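Local atomic coordinates of trwC protein (Escherichia coli, PDB entry 1OMH), a protein that acts as a conjugative relaxase, its N-terminal domain recognising and processing the plasmid's origin-of-transfer DNA, here bound without the metal. Residues B[276-279]-B[280-284]; B[233-236]-B[237-241]; B[53-56]-B[57-61]; B[193-196]-B[197-201]. All coordinates share one frame; numbering follows the deposited sequence.

How the interactions relate
All four contacts are local, within one helix each of the relaxase domain, joining residues three to four apart, and none touches another. Interactions 1 and 2 are neighbours, their nearest atoms about 5 Å apart, on the helices 274-287 and 234-246; interactions 2 and 3 fall on opposite sides of the chain's centre. Interaction 4 lies deepest, its centre about 13 Å from that of the chain, and its Tyr196 and Leu200 are buried; interaction 1, centred about 25 Å out, is the most peripheral. Interaction 3 is split between an aromatic-aliphatic inner face and a charged outer one. Interaction 1 pairs a leucine-tryptophan contact with a stacked guanidinium and amide, whereas interaction 2 turns Arg235 and Thr236 to DNA phosphates.

Interaction 1: residues B[276-279]-B[280-284]; sequences ALRA and EWQAT
Trp281 swings its indole against Leu277, one helical turn earlier. Its CB sits 3.4 Å from Arg278 O, and CG is turned anti to the carbonyl carbon (chi1 -69°), which carries the ring back along the preceding turn. CG and CD1 pass Leu277 O, which accepts the backbone N-H of Trp281. In the six-membered ring, CE3 lies 4.0 Å from Arg278 CA. NE1 meets Leu277 CD1 at 3.5 Å, CE2 meets Leu277 CG, and CZ2 reaches Leu277 CD2 at 3.7 Å. Leu277 CG thus stands over one face of the indole, 3.4 Å above its plane and offset toward the rim. The NE1 hydrogen is used on Arg156 O, in a loop. With an alanine here, that carbonyl is likely to lose its donor and Leu277 the flat surface it rests on. On the neighbouring flank Arg278 and Gln282 stack, guanidinium and amide planes 12° apart, with Gln282 NE2 3.4 Å from Arg278 CZ and over the centre of the group; two donors face each other there, so this is packing, not a bond. Leucine and tryptophan four residues apart make an i to i+4 contact along helix 274-287, near the C-terminal end of this relaxase fragment.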
loop_
_atom_site.group_PDB
_atom_site.type_symbol
_atom_site.label_atom_id
_atom_site.label_comp_id
_atom_site.label_asym_id
_atom_site.label_seq_id
_atom_site.Cartn_x
_atom_site.Cartn_y
_atom_site.Cartn_z
ATOM N N ALA B 276 14.861 -16.330 12.748
ATOM C CA ALA B 276 14.114 -17.435 13.340
ATOM C C ALA B 276 12.730 -17.566 12.701
ATOM O O ALA B 276 12.240 -18.671 12.485
ATOM C CB ALA B 276 13.983 -17.228 14.847
ATOM N N LEU B 277 12.106 -16.433 12.390
ATOM C CA LEU B 277 10.783 -16.451 11.776
ATOM C C LEU B 277 10.817 -17.095 10.388
ATOM O O LEU B 277 9.920 -17.862 10.022
ATOM C CB LEU B 277 10.226 -15.027 11.679
ATOM C CG LEU B 277 8.843 -14.885 11.033
ATOM C CD1 LEU B 277 7.827 -15.749 11.771
ATOM C CD2 LEU B 277 8.423 -13.421 11.049
ATOM N N ARG B 278 11.864 -16.795 9.624
ATOM C CA ARG B 278 12.021 -17.346 8.275
ATOM C C ARG B 278 12.116 -18.871 8.362
ATOM O O ARG B 278 11.531 -19.600 7.548
ATOM C CB ARG B 278 13.298 -16.782 7.630
ATOM C CG ARG B 278 13.297 -16.719 6.098
ATOM C CD ARG B 278 13.052 -18.074 5.452
ATOM N NE ARG B 278 13.243 -18.056 4.000
ATOM C CZ ARG B 278 14.420 -17.900 3.399
ATOM N NH1 ARG B 278 14.497 -17.901 2.074
ATOM N NH2 ARG B 278 15.522 -17.744 4.121
ATOM N N ALA B 279 12.868 -19.346 9.351
ATOM C CA ALA B 279 13.048 -20.776 9.564
ATOM C C ALA B 279 11.698 -21.421 9.882
ATOM O O ALA B 279 11.428 -22.548 9.476
ATOM C CB ALA B 279 14.036 -21.013 10.709
ATOM N N GLU B 280 10.854 -20.700 10.615
ATOM C CA GLU B 280 9.533 -21.203 10.968
ATOM C C GLU B 280 8.700 -21.332 9.690
ATOM O O GLU B 280 8.041 -22.350 9.455
ATOM C CB GLU B 280 8.835 -20.239 11.944
ATOM C CG GLU B 280 7.474 -20.732 12.438
ATOM C CD GLU B 280 6.740 -19.722 13.322
ATOM O OE1 GLU B 280 7.396 -18.936 14.037
ATOM O OE2 GLU B 280 5.491 -19.731 13.313
ATOM N N TRP B 281 8.733 -20.285 8.869
ATOM C CA TRP B 281 7.994 -20.280 7.610
ATOM C C TRP B 281 8.368 -21.491 6.767
ATOM O O TRP B 281 7.504 -22.207 6.269
ATOM C CB TRP B 281 8.300 -19.009 6.797
ATOM C CG TRP B 281 7.770 -17.718 7.372
ATOM C CD1 TRP B 281 6.787 -17.571 8.318
ATOM C CD2 TRP B 281 8.150 -16.396 6.983
ATOM N NE1 TRP B 281 6.536 -16.235 8.538
ATOM C CE2 TRP B 281 7.357 -15.492 7.729
ATOM C CE3 TRP B 281 9.082 -15.882 6.070
ATOM C CZ2 TRP B 281 7.468 -14.105 7.589
ATOM C CZ3 TRP B 281 9.194 -14.503 5.934
ATOM C CH2 TRP B 281 8.390 -13.631 6.690
ATOM N N GLN B 282 9.668 -21.715 6.597
ATOM C CA GLN B 282 10.125 -22.841 5.794
ATOM C C GLN B 282 9.625 -24.166 6.350
ATOM O O GLN B 282 9.202 -25.049 5.599
ATOM C CB GLN B 282 11.654 -22.833 5.698
ATOM C CG GLN B 282 12.170 -21.581 4.995
ATOM C CD GLN B 282 13.680 -21.529 4.891
ATOM O OE1 GLN B 282 14.387 -21.669 5.889
ATOM N NE2 GLN B 282 14.183 -21.312 3.680
ATOM N N ALA B 283 9.663 -24.305 7.670
ATOM C CA ALA B 283 9.186 -25.530 8.301
ATOM C C ALA B 283 7.669 -25.623 8.132
ATOM O O ALA B 283 7.121 -26.698 7.905
ATOM C CB ALA B 283 9.560 -25.540 9.792
ATOM N N THR B 284 6.985 -24.492 8.240
ATOM C CA THR B 284 5.534 -24.493 8.097
ATOM C C THR B 284 5.137 -24.871 6.675
ATOM O O THR B 284 4.170 -25.596 6.469
ATOM C CB THR B 284 4.943 -23.108 8.449
ATOM O OG1 THR B 284 5.189 -22.836 9.831
ATOM C CG2 THR B 284 3.440 -23.072 8.195
#

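Interaction 2: residues B[233-236]-B[237-241]; sequences SKRT and EQIAE. With nucleotides of chain A.
Arg235 and Gln238 cross with guanidinium and amide planes 57° apart, the amide lying at the edge of the guanidinium and close to its plane. Ile239 lies obliquely by the same group, though the position of its end methyl is doubtful. The arginine chain bends twice, at chi2 (-71°) and again at chi3, and this folding sets NE and NH2 side by side toward the phosphate of DT25 of chain A. NE donates to OP1 of DT25 of chain A over 2.8 Å in an almost straight bond (172°), and NH2 donates to OP2 of that nucleotide over 3.0 Å. The phosphorus lies in the guanidinium plane, so this is a bidentate, edge-on pairing of guanidinium and phosphate. NH2 also bonds to Lys262 O and NH1 to Ser265 OG, which fixes the rotation of the group. A leucine in its place would probably strip the phosphate of DT25 of chain A of both donors and leave Lys262 O without that mate.

This is the N-terminal part of helix 234-246, with Ser233 at the N-cap position, and the helix start is turned to the DNA backbone as in many phosphate-binding helix ends. Thr236 grips OP2 of DC24 of chain A twice, through its backbone N at 2.9 Å and through OG1 at 2.7 Å. OG1 lies beside its own backbone N, so both point to one oxygen. Ser233 CB packs 3.3 Å from that same OP2 of DC24 of chain A, while Ser233 OG is bonded back to Ile229 O.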
loop_
_atom_site.group_PDB
_atom_site.type_symbol
_atom_site.label_atom_id
_atom_site.label_comp_id
_atom_site.label_asym_id
_atom_site.label_seq_id
_atom_site.Cartn_x
_atom_site.Cartn_y
_atom_site.Cartn_z
ATOM N N SER B 233 -2.329 -17.582 6.049
ATOM C CA SER B 233 -3.224 -16.422 6.073
ATOM C C SER B 233 -3.990 -16.367 7.391
ATOM O O SER B 233 -5.216 -16.442 7.415
ATOM C CB SER B 233 -4.221 -16.483 4.910
ATOM O OG SER B 233 -3.551 -16.444 3.657
ATOM N N LYS B 234 -3.252 -16.223 8.484
ATOM C CA LYS B 234 -3.838 -16.165 9.818
ATOM C C LYS B 234 -4.815 -15.013 10.004
ATOM O O LYS B 234 -5.849 -15.187 10.638
ATOM C CB LYS B 234 -2.722 -16.084 10.870
ATOM C CG LYS B 234 -1.891 -17.367 10.983
ATOM C CD LYS B 234 -0.743 -17.195 11.979
ATOM C CE LYS B 234 0.088 -18.464 12.097
ATOM N NZ LYS B 234 1.217 -18.294 13.068
ATOM N N ARG B 235 -4.490 -13.837 9.470
ATOM C CA ARG B 235 -5.394 -12.695 9.599
ATOM C C ARG B 235 -6.732 -12.982 8.916
ATOM O O ARG B 235 -7.788 -12.642 9.446
ATOM C CB ARG B 235 -4.746 -11.427 9.034
ATOM C CG ARG B 235 -3.619 -10.885 9.914
ATOM C CD ARG B 235 -4.168 -10.279 11.212
ATOM N NE ARG B 235 -4.993 -9.111 10.923
ATOM C CZ ARG B 235 -6.242 -8.945 11.351
ATOM N NH1 ARG B 235 -6.821 -9.875 12.099
ATOM N NH2 ARG B 235 -6.914 -7.852 11.015
ATOM N N THR B 236 -6.695 -13.632 7.755
ATOM C CA THR B 236 -7.928 -13.963 7.047
ATOM C C THR B 236 -8.765 -14.899 7.911
ATOM O O THR B 236 -9.990 -14.780 7.965
ATOM C CB THR B 236 -7.645 -14.672 5.706
ATOM O OG1 THR B 236 -6.928 -13.784 4.842
ATOM C CG2 THR B 236 -8.946 -15.097 5.040
ATOM N N GLU B 237 -8.092 -15.826 8.587
ATOM C CA GLU B 237 -8.764 -16.792 9.453
ATOM C C GLU B 237 -9.433 -16.083 10.630
ATOM O O GLU B 237 -10.548 -16.427 11.007
ATOM C CB GLU B 237 -7.762 -17.826 9.978
ATOM C CG GLU B 237 -8.402 -19.066 10.590
ATOM C CD GLU B 237 -7.382 -19.975 11.263
ATOM O OE1 GLU B 237 -6.248 -20.091 10.748
ATOM O OE2 GLU B 237 -7.718 -20.584 12.304
ATOM N N GLN B 238 -8.746 -15.101 11.204
ATOM C CA GLN B 238 -9.291 -14.348 12.330
ATOM C C GLN B 238 -10.515 -13.544 11.886
ATOM O O GLN B 238 -11.513 -13.450 12.605
ATOM C CB GLN B 238 -8.213 -13.427 12.919
ATOM C CG GLN B 238 -7.112 -14.198 13.663
ATOM C CD GLN B 238 -5.939 -13.322 14.097
ATOM O OE1 GLN B 238 -5.211 -13.658 15.037
ATOM N NE2 GLN B 238 -5.741 -12.206 13.407
ATOM N N ILE B 239 -10.438 -12.964 10.695
ATOM C CA ILE B 239 -11.557 -12.195 10.166
ATOM C C ILE B 239 -12.757 -13.133 9.965
ATOM O O ILE B 239 -13.876 -12.804 10.366
ATOM C CB ILE B 239 -11.174 -11.502 8.824
ATOM C CG1 ILE B 239 -10.379 -10.216 9.085
ATOM C CG2 ILE B 239 -12.424 -11.104 8.060
ATOM C CD1 ILE B 239 -9.254 -10.338 10.070
ATOM N N ALA B 240 -12.527 -14.305 9.370
ATOM C CA ALA B 240 -13.615 -15.263 9.150
ATOM C C ALA B 240 -14.263 -15.711 10.469
ATOM O O ALA B 240 -15.491 -15.849 10.553
ATOM C CB ALA B 240 -13.102 -16.489 8.385
ATOM N N GLU B 241 -13.444 -15.944 11.493
ATOM C CA GLU B 241 -13.982 -16.375 12.782
ATOM C C GLU B 241 -14.843 -15.282 13.398
ATOM O O GLU B 241 -15.837 -15.574 14.047
ATOM C CB GLU B 241 -12.866 -16.729 13.778
ATOM C CG GLU B 241 -13.379 -17.596 14.938
ATOM C CD GLU B 241 -12.448 -17.642 16.141
ATOM O OE1 GLU B 241 -11.216 -17.675 15.952
ATOM O OE2 GLU B 241 -12.955 -17.661 17.284
ATOM P P DC A 24 -3.469 -12.417 5.376
ATOM O OP1 DC A 24 -2.068 -12.442 5.870
ATOM O OP2 DC A 24 -4.472 -13.354 5.948
ATOM O "O5'" DC A 24 -4.046 -10.933 5.468
ATOM C "C5'" DC A 24 -3.218 -9.763 5.352
ATOM C "C4'" DC A 24 -4.103 -8.539 5.349
ATOM O "O4'" DC A 24 -5.172 -8.780 4.410
ATOM C "C3'" DC A 24 -4.774 -8.238 6.695
ATOM O "O3'" DC A 24 -4.194 -6.971 7.076
ATOM C "C2'" DC A 24 -6.159 -7.745 6.304
ATOM C "C1'" DC A 24 -6.374 -8.211 4.882
ATOM N N1 DC A 24 -7.501 -9.097 4.557
ATOM C C2 DC A 24 -8.776 -8.530 4.483
ATOM O O2 DC A 24 -8.914 -7.346 4.799
ATOM N N3 DC A 24 -9.816 -9.286 4.067
ATOM C C4 DC A 24 -9.619 -10.566 3.743
ATOM N N4 DC A 24 -10.665 -11.269 3.306
ATOM C C5 DC A 24 -8.336 -11.182 3.849
ATOM C C6 DC A 24 -7.317 -10.420 4.268
ATOM P P DT A 25 -4.494 -6.305 8.517
ATOM O OP1 DT A 25 -3.683 -7.058 9.506
ATOM O OP2 DT A 25 -5.951 -6.135 8.747
ATOM O "O5'" DT A 25 -3.883 -4.843 8.350
ATOM C "C5'" DT A 25 -2.563 -4.654 7.828
ATOM C "C4'" DT A 25 -2.423 -3.275 7.222
ATOM O "O4'" DT A 25 -3.252 -3.174 6.046
ATOM C "C3'" DT A 25 -2.918 -2.169 8.145
ATOM O "O3'" DT A 25 -1.814 -1.687 8.906
ATOM C "C2'" DT A 25 -3.387 -1.090 7.190
ATOM C "C1'" DT A 25 -3.755 -1.848 5.920
ATOM N N1 DT A 25 -5.200 -1.920 5.609
ATOM C C2 DT A 25 -5.788 -0.823 5.008
ATOM O O2 DT A 25 -5.184 0.210 4.754
ATOM N N3 DT A 25 -7.121 -0.979 4.715
ATOM C C4 DT A 25 -7.908 -2.087 4.963
ATOM O O4 DT A 25 -9.095 -2.079 4.638
ATOM C C5 DT A 25 -7.231 -3.192 5.608
ATOM C C7 DT A 25 -8.000 -4.438 5.918
ATOM C C6 DT A 25 -5.932 -3.052 5.896
ATOM P P DT A 23 -7.213 -14.280 -0.454
ATOM O OP1 DT A 23 -6.315 -15.052 -1.348
ATOM O OP2 DT A 23 -8.421 -14.928 0.110
ATOM O "O5'" DT A 23 -6.350 -13.624 0.725
ATOM C "C5'" DT A 23 -5.493 -14.423 1.589
ATOM C "C4'" DT A 23 -4.212 -13.666 1.880
ATOM O "O4'" DT A 23 -3.699 -13.201 0.626
ATOM C "C3'" DT A 23 -4.269 -12.449 2.824
ATOM O "O3'" DT A 23 -3.279 -12.764 3.817
ATOM C "C2'" DT A 23 -3.328 -11.447 2.177
ATOM C "C1'" DT A 23 -3.120 -11.931 0.755
ATOM N N1 DT A 23 -3.510 -11.121 -0.414
ATOM C C2 DT A 23 -3.066 -9.827 -0.517
ATOM O O2 DT A 23 -2.488 -9.248 0.385
ATOM N N3 DT A 23 -3.320 -9.234 -1.731
ATOM C C4 DT A 23 -3.980 -9.793 -2.812
ATOM O O4 DT A 23 -4.095 -9.150 -3.854
ATOM C C5 DT A 23 -4.484 -11.134 -2.600
ATOM C C7 DT A 23 -5.240 -11.821 -3.694
ATOM C C6 DT A 23 -4.241 -11.712 -1.423
#

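Interaction 3: residues B[53-56]-B[57-61]; sequences KRFR and ELLAG
Leu59 lays its isobutyl group over one face of the Phe55 ring. The closest pair is Phe55 CE1 and Leu59 CD1, at 3.6 Å, and the same methyl makes an off-centre CH-pi contact, 4.1 Å from the ring centroid. Phe55 has CG anti to the backbone N (chi1 -174°), which leans the ring forward along helix 52-60 to meet the residue one turn on. Around the helix, Arg54 and Glu57 cross obliquely, their flat ends 71° apart. Glu57 OE1 sits at the guanidinium edge, 3.3 Å from Arg54 NE, a salt bridge whose hydrogen bond is weak, being both long and bent (128°).

The next shell positions both pairs. Phe148 meets the Phe55 ring edge-to-face, and Val165 and Trp36 bring strands 158-167 and 34-37 against it; Leu59 presses on Leu167 and on helix 12-17. Arg54 has its stronger partner in Ile63 O, reached through NH2 beyond the helix end. That end is a Schellman motif: Gly61, with positive phi, donates its N to Leu58 O over 2.8 Å, a backbone turn in which a CB would jam against the preceding carbonyl.

The helix is therefore amphipathic, fastened to the central antiparallel sheet by apolar contact, while Arg54 divides its charge between a loosely held carboxylate and a carbonyl that probably fixes its far end.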
loop_
_atom_site.group_PDB
_atom_site.type_symbol
_atom_site.label_atom_id
_atom_site.label_comp_id
_atom_site.label_asym_id
_atom_site.label_seq_id
_atom_site.Cartn_x
_atom_site.Cartn_y
_atom_site.Cartn_z
ATOM N N LYS B 53 13.780 12.158 8.558
ATOM C CA LYS B 53 13.594 13.504 9.076
ATOM C C LYS B 53 12.838 14.367 8.077
ATOM O O LYS B 53 11.860 15.022 8.435
ATOM C CB LYS B 53 14.939 14.159 9.413
ATOM C CG LYS B 53 14.777 15.431 10.242
ATOM C CD LYS B 53 16.106 16.125 10.522
ATOM C CE LYS B 53 15.881 17.389 11.343
ATOM N NZ LYS B 53 17.139 18.143 11.594
ATOM N N ARG B 54 13.288 14.373 6.828
ATOM C CA ARG B 54 12.619 15.172 5.812
ATOM C C ARG B 54 11.185 14.661 5.664
ATOM O O ARG B 54 10.249 15.445 5.499
ATOM C CB ARG B 54 13.366 15.075 4.477
ATOM C CG ARG B 54 12.956 16.130 3.444
ATOM C CD ARG B 54 13.300 17.541 3.915
ATOM N NE ARG B 54 12.759 18.577 3.036
ATOM C CZ ARG B 54 13.202 18.831 1.807
ATOM N NH1 ARG B 54 14.201 18.126 1.294
ATOM N NH2 ARG B 54 12.644 19.797 1.089
ATOM N N PHE B 55 11.017 13.345 5.755
ATOM C CA PHE B 55 9.698 12.737 5.624
ATOM C C PHE B 55 8.710 13.219 6.681
ATOM O O PHE B 55 7.575 13.558 6.349
ATOM C CB PHE B 55 9.807 11.209 5.674
ATOM C CG PHE B 55 8.507 10.495 5.411
ATOM C CD1 PHE B 55 7.927 9.697 6.392
ATOM C CD2 PHE B 55 7.868 10.614 4.180
ATOM C CE1 PHE B 55 6.725 9.021 6.152
ATOM C CE2 PHE B 55 6.665 9.943 3.929
ATOM C CZ PHE B 55 6.096 9.148 4.916
ATOM N N ARG B 56 9.125 13.251 7.948
ATOM C CA ARG B 56 8.234 13.699 9.021
ATOM C C ARG B 56 7.787 15.150 8.840
ATOM O O ARG B 56 6.623 15.477 9.063
ATOM C CB ARG B 56 8.897 13.544 10.401
ATOM C CG ARG B 56 8.703 12.176 11.059
ATOM C CD ARG B 56 9.422 12.098 12.412
ATOM N NE ARG B 56 9.289 10.792 13.055
ATOM C CZ ARG B 56 8.192 10.354 13.666
ATOM N NH1 ARG B 56 8.176 9.148 14.219
ATOM N NH2 ARG B 56 7.109 11.122 13.733
ATOM N N GLU B 57 8.703 16.024 8.443
ATOM C CA GLU B 57 8.323 17.414 8.261
ATOM C C GLU B 57 7.372 17.559 7.080
ATOM O O GLU B 57 6.364 18.263 7.178
ATOM C CB GLU B 57 9.552 18.303 8.075
ATOM C CG GLU B 57 10.489 17.884 6.978
ATOM C CD GLU B 57 11.580 18.912 6.750
ATOM O OE1 GLU B 57 11.449 19.719 5.800
ATOM O OE2 GLU B 57 12.557 18.922 7.534
ATOM N N LEU B 58 7.684 16.891 5.971
ATOM C CA LEU B 58 6.821 16.951 4.800
ATOM C C LEU B 58 5.417 16.533 5.205
ATOM O O LEU B 58 4.433 17.135 4.776
ATOM C CB LEU B 58 7.347 16.052 3.692
ATOM C CG LEU B 58 8.587 16.581 2.974
ATOM C CD1 LEU B 58 9.048 15.569 1.955
ATOM C CD2 LEU B 58 8.271 17.914 2.298
ATOM N N LEU B 59 5.318 15.509 6.046
ATOM C CA LEU B 59 4.012 15.064 6.517
ATOM C C LEU B 59 3.361 16.237 7.247
ATOM O O LEU B 59 2.149 16.422 7.190
ATOM C CB LEU B 59 4.157 13.880 7.476
ATOM C CG LEU B 59 4.483 12.502 6.888
ATOM C CD1 LEU B 59 4.894 11.553 8.007
ATOM C CD2 LEU B 59 3.271 11.957 6.145
ATOM N N ALA B 60 4.185 17.028 7.929
ATOM C CA ALA B 60 3.703 18.186 8.677
ATOM C C ALA B 60 3.445 19.386 7.765
ATOM O O ALA B 60 2.957 20.420 8.219
ATOM C CB ALA B 60 4.716 18.560 9.764
ATOM N N GLY B 61 3.786 19.244 6.487
ATOM C CA GLY B 61 3.574 20.315 5.527
ATOM C C GLY B 61 4.710 21.318 5.425
ATOM O O GLY B 61 4.475 22.489 5.126
#

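Interaction 4: residues B[193-196]-B[197-201]; sequences GAVY and NAELA
Tyr196 O accepts the backbone N of Leu200 over 2.9 Å. The bond belongs to the regular alpha-helical i to i+4 pattern of helix 189-206, which also takes in Glu199 N to Val195 O at 3.0 Å. On the inner side of this turn the side chains of Tyr196 and Leu200 lie side by side and point the same way. With CG anti to the backbone N in both residues (chi1 164° for the tyrosine, 177° for the leucine), the two run out from the helix together, and Leu200 CD2 comes 4.0 Å from Tyr196 CZ, oblique to the ring.

The tyrosine hydroxyl is hydrogen-bonded to His110 ND1, which ties the ring to helix 104-122; Ala113 and Thr117 of that helix pack against it, and the Phe88 ring meets it. Glu199 leaves from another flank, its chain bent at chi2, and OE2 forms a salt bridge with Arg116, a second tie to helix 104-122, on which Val195 packs too, whereas Leu200 leans on Phe219 of strand 219-221. The Tyr196 side chain comes within about 7 Å of that of His161, a zinc ligand in other crystals of this protein. At the outer end of the ring, Leu200 CD2 stands 3.7 Å from Tyr196 OH.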
loop_
_atom_site.group_PDB
_atom_site.type_symbol
_atom_site.label_atom_id
_atom_site.label_comp_id
_atom_site.label_asym_id
_atom_site.label_seq_id
_atom_site.Cartn_x
_atom_site.Cartn_y
_atom_site.Cartn_z
ATOM N N GLY B 193 -5.545 -0.637 -8.617
ATOM C CA GLY B 193 -5.268 -1.960 -8.079
ATOM C C GLY B 193 -5.165 -2.948 -9.232
ATOM O O GLY B 193 -4.381 -3.903 -9.196
ATOM N N ALA B 194 -5.958 -2.706 -10.272
ATOM C CA ALA B 194 -5.965 -3.572 -11.447
ATOM C C ALA B 194 -4.666 -3.384 -12.220
ATOM O O ALA B 194 -4.148 -4.324 -12.822
ATOM C CB ALA B 194 -7.171 -3.253 -12.328
ATOM N N VAL B 195 -4.138 -2.164 -12.197
ATOM C CA VAL B 195 -2.877 -1.865 -12.868
ATOM C C VAL B 195 -1.723 -2.573 -12.147
ATOM O O VAL B 195 -0.808 -3.106 -12.784
ATOM C CB VAL B 195 -2.588 -0.349 -12.880
ATOM C CG1 VAL B 195 -1.233 -0.083 -13.514
ATOM C CG2 VAL B 195 -3.697 0.391 -13.640
ATOM N N TYR B 196 -1.757 -2.560 -10.814
ATOM C CA TYR B 196 -0.715 -3.226 -10.027
ATOM C C TYR B 196 -0.773 -4.719 -10.341
ATOM O O TYR B 196 0.245 -5.362 -10.590
ATOM C CB TYR B 196 -0.950 -3.007 -8.528
ATOM C CG TYR B 196 -0.168 -3.950 -7.632
ATOM C CD1 TYR B 196 1.188 -3.741 -7.366
ATOM C CD2 TYR B 196 -0.786 -5.059 -7.066
ATOM C CE1 TYR B 196 1.913 -4.632 -6.547
ATOM C CE2 TYR B 196 -0.083 -5.948 -6.258
ATOM C CZ TYR B 196 1.265 -5.733 -6.003
ATOM O OH TYR B 196 1.950 -6.635 -5.219
ATOM N N ASN B 197 -1.983 -5.256 -10.333
ATOM C CA ASN B 197 -2.217 -6.668 -10.614
ATOM C C ASN B 197 -1.636 -7.063 -11.977
ATOM O O ASN B 197 -0.921 -8.061 -12.097
ATOM C CB ASN B 197 -3.721 -6.947 -10.597
ATOM C CG ASN B 197 -4.052 -8.355 -10.150
ATOM O OD1 ASN B 197 -5.055 -8.930 -10.572
ATOM N ND2 ASN B 197 -3.220 -8.914 -9.277
ATOM N N ALA B 198 -1.956 -6.278 -13.002
ATOM C CA ALA B 198 -1.478 -6.533 -14.362
ATOM C C ALA B 198 0.044 -6.510 -14.465
ATOM O O ALA B 198 0.644 -7.437 -15.005
ATOM C CB ALA B 198 -2.075 -5.504 -15.332
ATOM N N GLU B 199 0.660 -5.439 -13.965
ATOM C CA GLU B 199 2.107 -5.296 -14.006
ATOM C C GLU B 199 2.805 -6.416 -13.249
ATOM O O GLU B 199 3.817 -6.953 -13.715
ATOM C CB GLU B 199 2.529 -3.951 -13.413
ATOM C CG GLU B 199 2.045 -2.738 -14.190
ATOM C CD GLU B 199 2.754 -2.579 -15.517
ATOM O OE1 GLU B 199 2.342 -1.706 -16.307
ATOM O OE2 GLU B 199 3.729 -3.321 -15.769
ATOM N N LEU B 200 2.278 -6.761 -12.077
ATOM C CA LEU B 200 2.878 -7.825 -11.270
ATOM C C LEU B 200 2.847 -9.148 -12.036
ATOM O O LEU B 200 3.865 -9.830 -12.164
ATOM C CB LEU B 200 2.124 -7.993 -9.944
ATOM C CG LEU B 200 2.634 -9.138 -9.061
ATOM C CD1 LEU B 200 4.084 -8.890 -8.700
ATOM C CD2 LEU B 200 1.770 -9.250 -7.796
ATOM N N ALA B 201 1.669 -9.492 -12.543
ATOM C CA ALA B 201 1.484 -10.719 -13.301
ATOM C C ALA B 201 2.450 -10.764 -14.483
ATOM O O ALA B 201 3.061 -11.798 -14.760
ATOM C CB ALA B 201 0.047 -10.817 -13.788
#